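Local coordinates for protein CRISPR system CMR subunit Cmr7 1 (Sulfolobus solfataricus, PDB 2X5Q) that serves as a subunit, possibly as a homodimer, of the CMR ribonucleoprotein complex, part of the CRISPR adaptive immune system against viruses and other mobile elements, at residues A[108-113]-A[179-184]; A[45-48]-A[54-57]; A[18-23]-A[28-33]. All blocks are in the same frame, centred on the assembly; numbering follows the deposited sequence.

Contact 1 of 3, residues A[108-113]-A[179-184]; sequences IIRKKD and YRDVEE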
ATOM      1  N   ILE A 108     -11.366   0.708   7.986  1.00 26.34           N
ATOM      2  CA  ILE A 108     -12.725   1.209   7.845  1.00 26.16           C
ATOM      3  C   ILE A 108     -13.005   2.153   9.014  1.00 27.19           C
ATOM      4  O   ILE A 108     -12.779   1.787  10.164  1.00 28.43           O
ATOM      5  CB  ILE A 108     -13.745   0.026   7.827  1.00 26.24           C
ATOM      6  CG1 ILE A 108     -13.531  -0.880   6.600  1.00 25.46           C
ATOM      7  CG2 ILE A 108     -15.184   0.535   7.877  1.00 27.02           C
ATOM      8  CD1 ILE A 108     -14.353  -2.224   6.647  1.00 26.90           C
ATOM      9  N   ILE A 109     -13.479   3.365   8.735  1.00 26.86           N
ATOM     10  CA  ILE A 109     -13.875   4.288   9.804  1.00 28.22           C
ATOM     11  C   ILE A 109     -15.392   4.498   9.858  1.00 28.68           C
ATOM     12  O   ILE A 109     -16.108   4.147   8.918  1.00 26.90           O
ATOM     13  CB  ILE A 109     -13.143   5.652   9.704  1.00 27.75           C
ATOM     14  CG1 ILE A 109     -13.357   6.292   8.338  1.00 26.24           C
ATOM     15  CG2 ILE A 109     -11.652   5.457   9.959  1.00 29.14           C
ATOM     16  CD1 ILE A 109     -13.033   7.758   8.309  1.00 27.86           C
ATOM     17  N   ARG A 110     -15.862   5.053  10.981  1.00 30.83           N
ATOM     18  CA  ARG A 110     -17.286   5.200  11.265  1.00 32.62           C
ATOM     19  C   ARG A 110     -17.933   3.818  11.147  1.00 33.20           C
ATOM     20  O   ARG A 110     -18.916   3.645  10.434  1.00 32.41           O
ATOM     21  CB  ARG A 110     -17.960   6.178  10.299  1.00 32.49           C
ATOM     22  CG  ARG A 110     -17.284   7.536  10.161  1.00 33.65           C
ATOM     23  CD  ARG A 110     -17.504   8.372  11.371  1.00 37.81           C
ATOM     24  NE  ARG A 110     -16.924   9.714  11.237  1.00 38.71           N
ATOM     25  CZ  ARG A 110     -17.602  10.856  11.078  1.00 39.37           C
ATOM     26  NH1 ARG A 110     -18.931  10.881  10.991  1.00 39.37           N
ATOM     27  NH2 ARG A 110     -16.924  12.000  10.991  1.00 40.34           N
ATOM     28  N   LYS A 111     -17.346   2.832  11.821  1.00 34.45           N
ATOM     29  CA  LYS A 111     -17.756   1.426  11.635  1.00 35.71           C
ATOM     30  C   LYS A 111     -19.174   1.167  12.139  1.00 36.62           C
ATOM     31  O   LYS A 111     -19.542   1.618  13.214  1.00 38.23           O
ATOM     32  CB  LYS A 111     -16.783   0.456  12.323  1.00 36.63           C
ATOM     33  CG  LYS A 111     -15.606   0.039  11.486  1.00 36.78           C
ATOM     34  CD  LYS A 111     -14.822  -1.120  12.159  1.00 38.54           C
ATOM     35  CE  LYS A 111     -15.364  -2.518  11.772  1.00 40.36           C
ATOM     36  NZ  LYS A 111     -14.396  -3.663  12.036  1.00 41.83           N
ATOM     37  N   LYS A 112     -19.963   0.450  11.340  1.00 37.01           N
ATOM     38  CA  LYS A 112     -21.316   0.040  11.728  1.00 38.63           C
ATOM     39  C   LYS A 112     -21.605  -1.353  11.192  1.00 38.79           C
ATOM     40  O   LYS A 112     -21.633  -1.550   9.983  1.00 36.53           O
ATOM     41  CB  LYS A 112     -22.370   1.002  11.173  1.00 38.28           C
ATOM     42  CG  LYS A 112     -23.818   0.628  11.566  1.00 40.29           C
ATOM     43  CD  LYS A 112     -24.838   1.122  10.546  1.00 40.44           C
ATOM     44  CE  LYS A 112     -26.257   0.663  10.883  1.00 43.48           C
ATOM     45  NZ  LYS A 112     -26.380  -0.835  10.883  1.00 46.77           N
ATOM     46  N   ASP A 113     -21.829  -2.308  12.094  1.00 40.91           N
ATOM     47  CA  ASP A 113     -22.213  -3.663  11.708  1.00 42.60           C
ATOM     48  C   ASP A 113     -21.381  -4.159  10.510  1.00 41.42           C
ATOM     49  O   ASP A 113     -21.909  -4.439   9.435  1.00 41.43           O
ATOM     50  CB  ASP A 113     -23.712  -3.714  11.401  1.00 43.38           C
ATOM     51  CG  ASP A 113     -24.572  -3.240  12.577  1.00 46.20           C
ATOM     52  OD1 ASP A 113     -24.025  -3.024  13.682  1.00 48.66           O
ATOM     53  OD2 ASP A 113     -25.804  -3.077  12.399  1.00 47.22           O
ATOM     54  N   TYR A 179     -24.639  15.575   4.916  1.00 36.19           N
ATOM     55  CA  TYR A 179     -23.792  16.598   4.303  1.00 37.10           C
ATOM     56  C   TYR A 179     -22.587  16.939   5.183  1.00 37.83           C
ATOM     57  O   TYR A 179     -21.460  17.017   4.691  1.00 37.12           O
ATOM     58  CB  TYR A 179     -24.546  17.895   3.999  1.00 40.02           C
ATOM     59  CG  TYR A 179     -23.557  18.983   3.662  1.00 41.70           C
ATOM     60  CD1 TYR A 179     -22.908  18.980   2.434  1.00 42.33           C
ATOM     61  CD2 TYR A 179     -23.187  19.949   4.602  1.00 45.16           C
ATOM     62  CE1 TYR A 179     -21.964  19.938   2.116  1.00 43.56           C
ATOM     63  CE2 TYR A 179     -22.222  20.928   4.292  1.00 46.73           C
ATOM     64  CZ  TYR A 179     -21.621  20.907   3.039  1.00 46.01           C
ATOM     65  OH  TYR A 179     -20.665  21.833   2.688  1.00 47.64           O
ATOM     66  N   ARG A 180     -22.821  17.202   6.467  1.00 39.01           N
ATOM     67  CA  ARG A 180     -21.713  17.488   7.363  1.00 39.86           C
ATOM     68  C   ARG A 180     -20.700  16.343   7.358  1.00 37.58           C
ATOM     69  O   ARG A 180     -19.501  16.587   7.201  1.00 37.39           O
ATOM     70  CB  ARG A 180     -22.192  17.790   8.779  1.00 41.95           C
ATOM     71  CG  ARG A 180     -22.893  19.141   8.890  1.00 44.58           C
ATOM     72  CD  ARG A 180     -22.938  19.611  10.330  1.00 49.10           C
ATOM     73  NE  ARG A 180     -23.657  18.692  11.216  1.00 49.85           N
ATOM     74  CZ  ARG A 180     -24.984  18.614  11.323  1.00 50.88           C
ATOM     75  NH1 ARG A 180     -25.780  19.388  10.584  1.00 52.18           N
ATOM     76  NH2 ARG A 180     -25.525  17.760  12.188  1.00 50.55           N
ATOM     77  N   ASP A 181     -21.182  15.108   7.509  1.00 35.40           N
ATOM     78  CA  ASP A 181     -20.329  13.911   7.418  1.00 33.63           C
ATOM     79  C   ASP A 181     -19.443  13.939   6.169  1.00 32.52           C
ATOM     80  O   ASP A 181     -18.215  13.776   6.252  1.00 32.42           O
ATOM     81  CB  ASP A 181     -21.187  12.636   7.376  1.00 32.26           C
ATOM     82  CG  ASP A 181     -21.673  12.197   8.745  1.00 33.38           C
ATOM     83  OD1 ASP A 181     -21.447  12.927   9.732  1.00 36.24           O
ATOM     84  OD2 ASP A 181     -22.294  11.116   8.834  1.00 32.13           O
ATOM     85  N   VAL A 182     -20.066  14.143   5.012  1.00 31.68           N
ATOM     86  CA  VAL A 182     -19.333  14.146   3.741  1.00 31.17           C
ATOM     87  C   VAL A 182     -18.249  15.215   3.728  1.00 32.84           C
ATOM     88  O   VAL A 182     -17.115  14.944   3.337  1.00 32.69           O
ATOM     89  CB  VAL A 182     -20.288  14.282   2.532  1.00 30.98           C
ATOM     90  CG1 VAL A 182     -19.533  14.566   1.254  1.00 30.08           C
ATOM     91  CG2 VAL A 182     -21.112  12.995   2.379  1.00 28.15           C
ATOM     92  N   GLU A 183     -18.577  16.414   4.198  1.00 35.07           N
ATOM     93  CA  GLU A 183     -17.610  17.494   4.221  1.00 36.87           C
ATOM     94  C   GLU A 183     -16.475  17.245   5.231  1.00 36.77           C
ATOM     95  O   GLU A 183     -15.323  17.538   4.932  1.00 35.88           O
ATOM     96  CB  GLU A 183     -18.310  18.837   4.490  1.00 39.40           C
ATOM     97  CG  GLU A 183     -17.391  20.053   4.414  1.00 42.65           C
ATOM     98  CD  GLU A 183     -16.507  20.090   3.170  1.00 44.33           C
ATOM     99  OE1 GLU A 183     -16.868  19.499   2.123  1.00 45.62           O
ATOM    100  OE2 GLU A 183     -15.433  20.711   3.250  1.00 46.36           O
ATOM    101  N   GLU A 184     -16.806  16.668   6.389  1.00 37.14           N
ATOM    102  CA  GLU A 184     -15.820  16.315   7.421  1.00 38.37           C
ATOM    103  C   GLU A 184     -14.842  15.247   6.973  1.00 35.91           C
ATOM    104  O   GLU A 184     -13.639  15.358   7.179  1.00 35.85           O
ATOM    105  CB  GLU A 184     -16.507  15.775   8.685  1.00 39.36           C
ATOM    106  CG  GLU A 184     -17.103  16.816   9.598  1.00 44.34           C
ATOM    107  CD  GLU A 184     -18.073  16.232  10.641  1.00 44.84           C
ATOM    108  OE1 GLU A 184     -18.340  14.992  10.658  1.00 47.78           O
ATOM    109  OE2 GLU A 184     -18.603  17.033  11.439  1.00 49.03           O
TER
HETATM  110  O   HOH W   1     -21.176   9.070  10.489  1.00 70.19           O

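Contact 2 of 3, residues A[45-48]-A[54-57]; sequences VSQI and HNIL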
ATOM      1  N   VAL A  45     -21.613  -2.229   1.658  1.00 26.58           N
ATOM      2  CA  VAL A  45     -20.870  -2.217   2.912  1.00 26.04           C
ATOM      3  C   VAL A  45     -20.979  -0.860   3.584  1.00 26.19           C
ATOM      4  O   VAL A  45     -21.298  -0.775   4.778  1.00 26.38           O
ATOM      5  CB  VAL A  45     -19.398  -2.605   2.678  1.00 25.35           C
ATOM      6  CG1 VAL A  45     -18.505  -2.150   3.827  1.00 23.36           C
ATOM      7  CG2 VAL A  45     -19.285  -4.136   2.415  1.00 26.01           C
ATOM      8  N   SER A  46     -20.706   0.208   2.825  1.00 25.72           N
ATOM      9  CA  SER A  46     -20.945   1.566   3.303  1.00 25.58           C
ATOM     10  C   SER A  46     -22.444   1.818   3.381  1.00 27.12           C
ATOM     11  O   SER A  46     -23.201   1.421   2.490  1.00 27.30           O
ATOM     12  CB  SER A  46     -20.275   2.595   2.408  1.00 25.03           C
ATOM     13  OG  SER A  46     -18.875   2.390   2.358  1.00 23.05           O
ATOM     14  N   GLN A  47     -22.865   2.479   4.459  1.00 27.92           N
ATOM     15  CA  GLN A  47     -24.280   2.594   4.803  1.00 29.32           C
ATOM     16  C   GLN A  47     -24.624   4.006   5.264  1.00 29.50           C
ATOM     17  O   GLN A  47     -23.805   4.677   5.883  1.00 29.21           O
ATOM     18  CB  GLN A  47     -24.631   1.583   5.913  1.00 30.78           C
ATOM     19  CG  GLN A  47     -24.626   0.106   5.445  1.00 32.03           C
ATOM     20  CD  GLN A  47     -24.416  -0.896   6.580  1.00 33.86           C
ATOM     21  OE1 GLN A  47     -25.082  -0.812   7.623  1.00 40.63           O
ATOM     22  NE2 GLN A  47     -23.497  -1.855   6.381  1.00 33.36           N
ATOM     23  N   ILE A  48     -25.826   4.465   4.939  1.00 30.12           N
ATOM     24  CA  ILE A  48     -26.367   5.668   5.561  1.00 30.96           C
ATOM     25  C   ILE A  48     -27.594   5.316   6.397  1.00 31.90           C
ATOM     26  O   ILE A  48     -28.316   4.354   6.102  1.00 32.19           O
ATOM     27  CB  ILE A  48     -26.657   6.829   4.543  1.00 31.49           C
ATOM     28  CG1 ILE A  48     -27.905   6.589   3.714  1.00 32.29           C
ATOM     29  CG2 ILE A  48     -25.469   7.054   3.607  1.00 29.80           C
ATOM     30  CD1 ILE A  48     -28.476   7.870   3.146  1.00 33.87           C
ATOM     31  N   HIS A  54     -21.656   5.649   7.225  1.00 27.32           N
ATOM     32  CA  HIS A  54     -20.909   4.618   7.964  1.00 27.31           C
ATOM     33  C   HIS A  54     -20.089   3.724   7.059  1.00 25.85           C
ATOM     34  O   HIS A  54     -20.448   3.503   5.910  1.00 25.52           O
ATOM     35  CB  HIS A  54     -21.857   3.723   8.772  1.00 28.07           C
ATOM     36  CG  HIS A  54     -22.752   4.472   9.704  1.00 30.58           C
ATOM     37  ND1 HIS A  54     -22.311   4.993  10.902  1.00 29.62           N
ATOM     38  CD2 HIS A  54     -24.065   4.790   9.615  1.00 31.45           C
ATOM     39  CE1 HIS A  54     -23.310   5.616  11.499  1.00 32.64           C
ATOM     40  NE2 HIS A  54     -24.388   5.501  10.744  1.00 32.63           N
ATOM     41  N   ASN A  55     -19.025   3.157   7.633  1.00 25.95           N
ATOM     42  CA  ASN A  55     -18.150   2.188   6.966  1.00 25.71           C
ATOM     43  C   ASN A  55     -17.434   2.764   5.758  1.00 24.78           C
ATOM     44  O   ASN A  55     -17.635   2.313   4.616  1.00 25.16           O
ATOM     45  CB  ASN A  55     -18.896   0.907   6.567  1.00 25.70           C
ATOM     46  CG  ASN A  55     -19.504   0.203   7.739  1.00 27.96           C
ATOM     47  OD1 ASN A  55     -18.885   0.127   8.805  1.00 27.72           O
ATOM     48  ND2 ASN A  55     -20.728  -0.320   7.564  1.00 27.22           N
ATOM     49  N   ILE A  56     -16.591   3.745   6.031  1.00 25.02           N
ATOM     50  CA  ILE A  56     -15.807   4.416   5.017  1.00 24.67           C
ATOM     51  C   ILE A  56     -14.416   3.778   4.963  1.00 24.57           C
ATOM     52  O   ILE A  56     -13.763   3.625   5.986  1.00 24.93           O
ATOM     53  CB  ILE A  56     -15.662   5.926   5.320  1.00 25.79           C
ATOM     54  CG1 ILE A  56     -17.015   6.644   5.225  1.00 27.15           C
ATOM     55  CG2 ILE A  56     -14.680   6.596   4.332  1.00 24.16           C
ATOM     56  CD1 ILE A  56     -17.651   6.939   6.535  1.00 28.76           C
ATOM     57  N   LEU A  57     -13.971   3.403   3.766  1.00 23.97           N
ATOM     58  CA  LEU A  57     -12.635   2.822   3.613  1.00 23.68           C
ATOM     59  C   LEU A  57     -11.578   3.901   3.389  1.00 23.06           C
ATOM     60  O   LEU A  57     -11.722   4.751   2.510  1.00 23.15           O
ATOM     61  CB  LEU A  57     -12.623   1.801   2.477  1.00 22.96           C
ATOM     62  CG  LEU A  57     -11.320   1.022   2.300  1.00 23.55           C
ATOM     63  CD1 LEU A  57     -11.077   0.100   3.487  1.00 22.49           C
ATOM     64  CD2 LEU A  57     -11.377   0.256   0.979  1.00 22.51           C
TER

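Contact 3 of 3, residues A[18-23]-A[28-33]; sequences NSISSE and IKIGSS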
ATOM      1  N   ASN A  18     -13.492  15.737  -5.457  1.00 31.29           N
ATOM      2  CA  ASN A  18     -14.166  16.886  -6.068  1.00 33.36           C
ATOM      3  C   ASN A  18     -14.587  16.703  -7.527  1.00 34.47           C
ATOM      4  O   ASN A  18     -15.293  17.567  -8.054  1.00 36.22           O
ATOM      5  CB  ASN A  18     -13.290  18.151  -6.002  1.00 34.94           C
ATOM      6  CG  ASN A  18     -13.216  18.744  -4.611  1.00 35.52           C
ATOM      7  OD1 ASN A  18     -14.242  19.061  -4.006  1.00 35.89           O
ATOM      8  ND2 ASN A  18     -11.996  18.917  -4.104  1.00 34.96           N
ATOM      9  N   SER A  19     -14.156  15.624  -8.189  1.00 33.30           N
ATOM     10  CA  SER A  19     -14.413  15.462  -9.624  1.00 34.80           C
ATOM     11  C   SER A  19     -15.415  14.380 -10.028  1.00 34.45           C
ATOM     12  O   SER A  19     -15.710  14.222 -11.224  1.00 35.44           O
ATOM     13  CB  SER A  19     -13.093  15.237 -10.357  1.00 35.01           C
ATOM     14  OG  SER A  19     -12.266  16.374 -10.203  1.00 36.29           O
ATOM     15  N   ILE A  20     -15.946  13.642  -9.059  1.00 33.01           N
ATOM     16  CA  ILE A  20     -16.880  12.576  -9.389  1.00 33.07           C
ATOM     17  C   ILE A  20     -18.222  13.189  -9.778  1.00 35.03           C
ATOM     18  O   ILE A  20     -18.569  14.290  -9.351  1.00 35.22           O
ATOM     19  CB  ILE A  20     -17.020  11.536  -8.248  1.00 30.90           C
ATOM     20  CG1 ILE A  20     -17.818  12.097  -7.068  1.00 29.91           C
ATOM     21  CG2 ILE A  20     -15.628  11.059  -7.794  1.00 29.12           C
ATOM     22  CD1 ILE A  20     -18.094  11.081  -5.989  1.00 28.72           C
ATOM     23  N   SER A  21     -18.952  12.478 -10.620  1.00 36.71           N
ATOM     24  CA  SER A  21     -20.268  12.929 -11.063  1.00 39.21           C
ATOM     25  C   SER A  21     -21.136  11.722 -11.339  1.00 39.81           C
ATOM     26  O   SER A  21     -20.648  10.687 -11.794  1.00 39.56           O
ATOM     27  CB  SER A  21     -20.151  13.775 -12.332  1.00 41.08           C
ATOM     28  OG  SER A  21     -19.614  13.012 -13.398  1.00 41.84           O
ATOM     29  N   SER A  22     -22.422  11.858 -11.065  1.00 41.65           N
ATOM     30  CA  SER A  22     -23.388  10.844 -11.451  1.00 43.01           C
ATOM     31  C   SER A  22     -23.557  10.847 -12.976  1.00 45.75           C
ATOM     32  O   SER A  22     -23.584  11.898 -13.599  1.00 47.35           O
ATOM     33  CB  SER A  22     -24.723  11.110 -10.754  1.00 43.65           C
ATOM     34  OG  SER A  22     -25.804  10.557 -11.475  1.00 45.56           O
ATOM     35  N   GLU A  23     -23.639   9.665 -13.570  1.00 46.92           N
ATOM     36  CA  GLU A  23     -23.918   9.539 -14.998  1.00 50.32           C
ATOM     37  C   GLU A  23     -25.192   8.732 -15.163  1.00 51.66           C
ATOM     38  O   GLU A  23     -25.593   7.992 -14.260  1.00 50.72           O
ATOM     39  CB  GLU A  23     -22.744   8.883 -15.743  1.00 50.33           C
ATOM     40  CG  GLU A  23     -21.768   9.892 -16.363  1.00 52.83           C
ATOM     41  CD  GLU A  23     -20.583   9.232 -17.095  1.00 53.14           C
ATOM     42  OE1 GLU A  23     -20.077   9.846 -18.064  1.00 57.37           O
ATOM     43  OE2 GLU A  23     -20.150   8.117 -16.698  1.00 54.90           O
ATOM     44  N   ILE A  28     -21.420   6.068 -11.966  1.00 36.03           N
ATOM     45  CA  ILE A  28     -20.710   7.199 -11.414  1.00 34.87           C
ATOM     46  C   ILE A  28     -19.384   7.321 -12.154  1.00 34.26           C
ATOM     47  O   ILE A  28     -18.584   6.382 -12.152  1.00 32.86           O
ATOM     48  CB  ILE A  28     -20.472   6.992  -9.923  1.00 32.66           C
ATOM     49  CG1 ILE A  28     -21.821   6.919  -9.197  1.00 33.09           C
ATOM     50  CG2 ILE A  28     -19.605   8.124  -9.332  1.00 31.96           C
ATOM     51  CD1 ILE A  28     -21.769   6.196  -7.903  1.00 32.26           C
ATOM     52  N   LYS A  29     -19.185   8.462 -12.809  1.00 34.76           N
ATOM     53  CA  LYS A  29     -17.907   8.791 -13.416  1.00 35.07           C
ATOM     54  C   LYS A  29     -16.954   9.233 -12.306  1.00 33.09           C
ATOM     55  O   LYS A  29     -17.228  10.203 -11.597  1.00 31.97           O
ATOM     56  CB  LYS A  29     -18.083   9.904 -14.451  1.00 37.37           C
ATOM     57  CG  LYS A  29     -16.786  10.431 -15.055  1.00 38.07           C
ATOM     58  CD  LYS A  29     -17.041  11.195 -16.358  1.00 41.22           C
ATOM     59  CE  LYS A  29     -15.781  11.911 -16.833  1.00 42.87           C
ATOM     60  NZ  LYS A  29     -15.955  12.562 -18.178  1.00 45.26           N
ATOM     61  N   ILE A  30     -15.851   8.505 -12.133  1.00 31.71           N
ATOM     62  CA  ILE A  30     -14.844   8.888 -11.152  1.00 30.32           C
ATOM     63  C   ILE A  30     -13.875   9.878 -11.776  1.00 31.38           C
ATOM     64  O   ILE A  30     -13.464  10.854 -11.142  1.00 32.18           O
ATOM     65  CB  ILE A  30     -14.087   7.672 -10.626  1.00 29.15           C
ATOM     66  CG1 ILE A  30     -15.065   6.658 -10.063  1.00 28.66           C
ATOM     67  CG2 ILE A  30     -13.113   8.077  -9.501  1.00 27.83           C
ATOM     68  CD1 ILE A  30     -14.373   5.441  -9.530  1.00 29.49           C
ATOM     69  N   GLY A  31     -13.513   9.626 -13.027  1.00 31.75           N
ATOM     70  CA  GLY A  31     -12.771  10.586 -13.814  1.00 32.66           C
ATOM     71  C   GLY A  31     -12.834  10.177 -15.263  1.00 34.08           C
ATOM     72  O   GLY A  31     -13.653   9.331 -15.636  1.00 34.36           O
ATOM     73  N   SER A  32     -11.959  10.758 -16.078  1.00 34.60           N
ATOM     74  CA  SER A  32     -11.984  10.516 -17.515  1.00 36.69           C
ATOM     75  C   SER A  32     -11.816   9.038 -17.873  1.00 36.29           C
ATOM     76  O   SER A  32     -12.363   8.583 -18.863  1.00 37.54           O
ATOM     77  CB  SER A  32     -10.884  11.328 -18.208  1.00 37.75           C
ATOM     78  OG  SER A  32      -9.620  10.939 -17.713  1.00 35.39           O
ATOM     79  N   SER A  33     -11.063   8.302 -17.059  1.00 34.26           N
ATOM     80  CA  SER A  33     -10.683   6.931 -17.376  1.00 34.77           C
ATOM     81  C   SER A  33     -11.405   5.854 -16.546  1.00 33.32           C
ATOM     82  O   SER A  33     -11.299   4.657 -16.866  1.00 33.53           O
ATOM     83  CB  SER A  33      -9.170   6.788 -17.209  1.00 34.45           C
ATOM     84  OG  SER A  33      -8.512   7.764 -17.999  1.00 37.03           O
TER

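Contact 1 of 3, residues A[108-113]-A[179-184]
Arg-110 reaches across alone from 108-113 to Asp-181 and Glu-184, which stand one helical turn apart on 179-184. The strand ends with Ile-108 and Ile-109, and Arg-110 follows in a left-handed backbone conformation. Its side chain bends early, at chi2 (-73°), and then runs out to place the guanidinium against the helix. NH2 meets Glu-184 OE1 at 3.3 Å, in the guanidinium plane and almost straight (174° at the hydrogen), though long enough to be weak. NH1 makes a second weak salt bridge, 3.5 Å to Asp-181 OD1, with the two flat groups nearly perpendicular (87°). A water bridges the same pair: it accepts from Arg-110 NH1 at 2.9 Å and donates to Asp-181 OD2 at the same length. Asp-181 is also bound to Lys-177 through OD1 and to Leu-53 N through OD2, so its charge is shared. Further along, Lys-112 runs out nearly straight, and only its last bond turns NZ to Asp-113 OD2, 2.8 Å away. The small salt-bridge network thus ties the end of strand 108-109, which pairs with strand 52-60, to helix 172-185, whose Val-182 packs on helix 148-162.

Contact 2 of 3, residues A[45-48]-A[54-57]
Gln-47 and His-54 form an antiparallel, hydrogen-bonded pair in the tight beta hairpin of strands 47-49 and 52-60, part of the mixed sheet. Gln-47 N gives to His-54 O at 3.0 Å, and His-54 N returns a bond to Gln-47 O at 2.7 Å. The ladder then gives way to side chains. Asn-55 takes a left-handed backbone conformation and forms, with Ile-56, a G1 beta bulge opposite Ile-109. With CG anti to its carbonyl carbon (chi1 -59°), its amide lies over the other strand, where ND2 donates to Val-45 O at 2.9 Å. Gln-47 NE2 also reaches Val-45 O, at 2.9 Å, from the opposite face of the carbonyl plane. The two amides are turned 70° apart, and Gln-47 NE2 and Asn-55 ND2 come to 3.4 Å, a donor-donor approach that the shared acceptor probably offsets. Ser-46 OG donates to Asn-55 O at 2.6 Å and accepts from Leu-85 N of strand 80-86, while Asn-55 OD1 takes the N-H of Lys-112. Side-chain donors thus satisfy the carbonyl oxygens of Val-45 and Asn-55, and bonds at both ends fix the rotation of the Asn-55 amide.

Contact 3 of 3, residues A[18-23]-A[28-33]
Ser-21 and Lys-29 exchange the two backbone bonds that join 18-23 to 28-33. Ser-21 N donates to Lys-29 O at 3.0 Å, in the plane of the carbonyl, and Lys-29 N answers with a bond of 2.8 Å to Ser-21 O. Both oxygens take a further, softer contact from a neighbouring alpha carbon: Ile-20 CA approaches Lys-29 O at 3.3 Å, and Ile-28 CA approaches Ser-21 O at 3.5 Å. Each carbonyl is thus met by an N-H and a C-H together. Beyond this pair, Ser-22 and Ile-28 stand opposite one another as a non-hydrogen-bonded pair. The two strands make a beta hairpin, and 21-23 is an outermost strand of a four-stranded antiparallel sheet within the chain; on the inner side, Ile-28 carries the backbone bonding on to Ile-36 of strand 35-38.

The sheet's two faces differ. On one, Ser-21 OG sits 3.6 Å from Lys-29 CB, turned there by a chi1 of 62° that sets it between backbone N and carbonyl carbon. The Glu-23 carboxylate crosses the aliphatic part of the same lysine at a slant, OE2 being 3.5 Å from Lys-29 CB. The lysine chain is fully extended and carries its amine past the acid, with NZ 4.9 Å from Glu-23 OE1, too far for a salt bridge, though the opposite charges probably still attract. On the side of Ile-28, Ile-20 CG2 touches Ile-30 CG2 at 4.3 Å, and Ile-20 and Ile-28 both rest on Leu-14 of strand 11-15. At the start of the hairpin the polar groups look elsewhere. Ser-19 OG bonds Glu-66, while Asn-18 uses OD1 for Asp-147 N and ND2 for Ser-145 O.

Overall arrangement
Contacts 1 and 2 are neighbours, about 7 Å between centres; both reach the mixed sheet, and Asn-55 links the two. Contact 3 lies on the opposite side of the chain's centre, about 19 Å from the centre of contact 2 and 21 Å from that of contact 1, and belongs to the four-stranded sheet. Contact 2 is buried and depends on neutral amides, a hydroxyl and backbone groups. Contact 1, only partly buried, uses long charged pairs and water to join strand to helix. Contact 3, also partly buried, is a hairpin like contact 2, but combines one hydrogen-bonded backbone pair with isoleucines meeting on one side and Ser-21, Lys-29 and Glu-23 on the other.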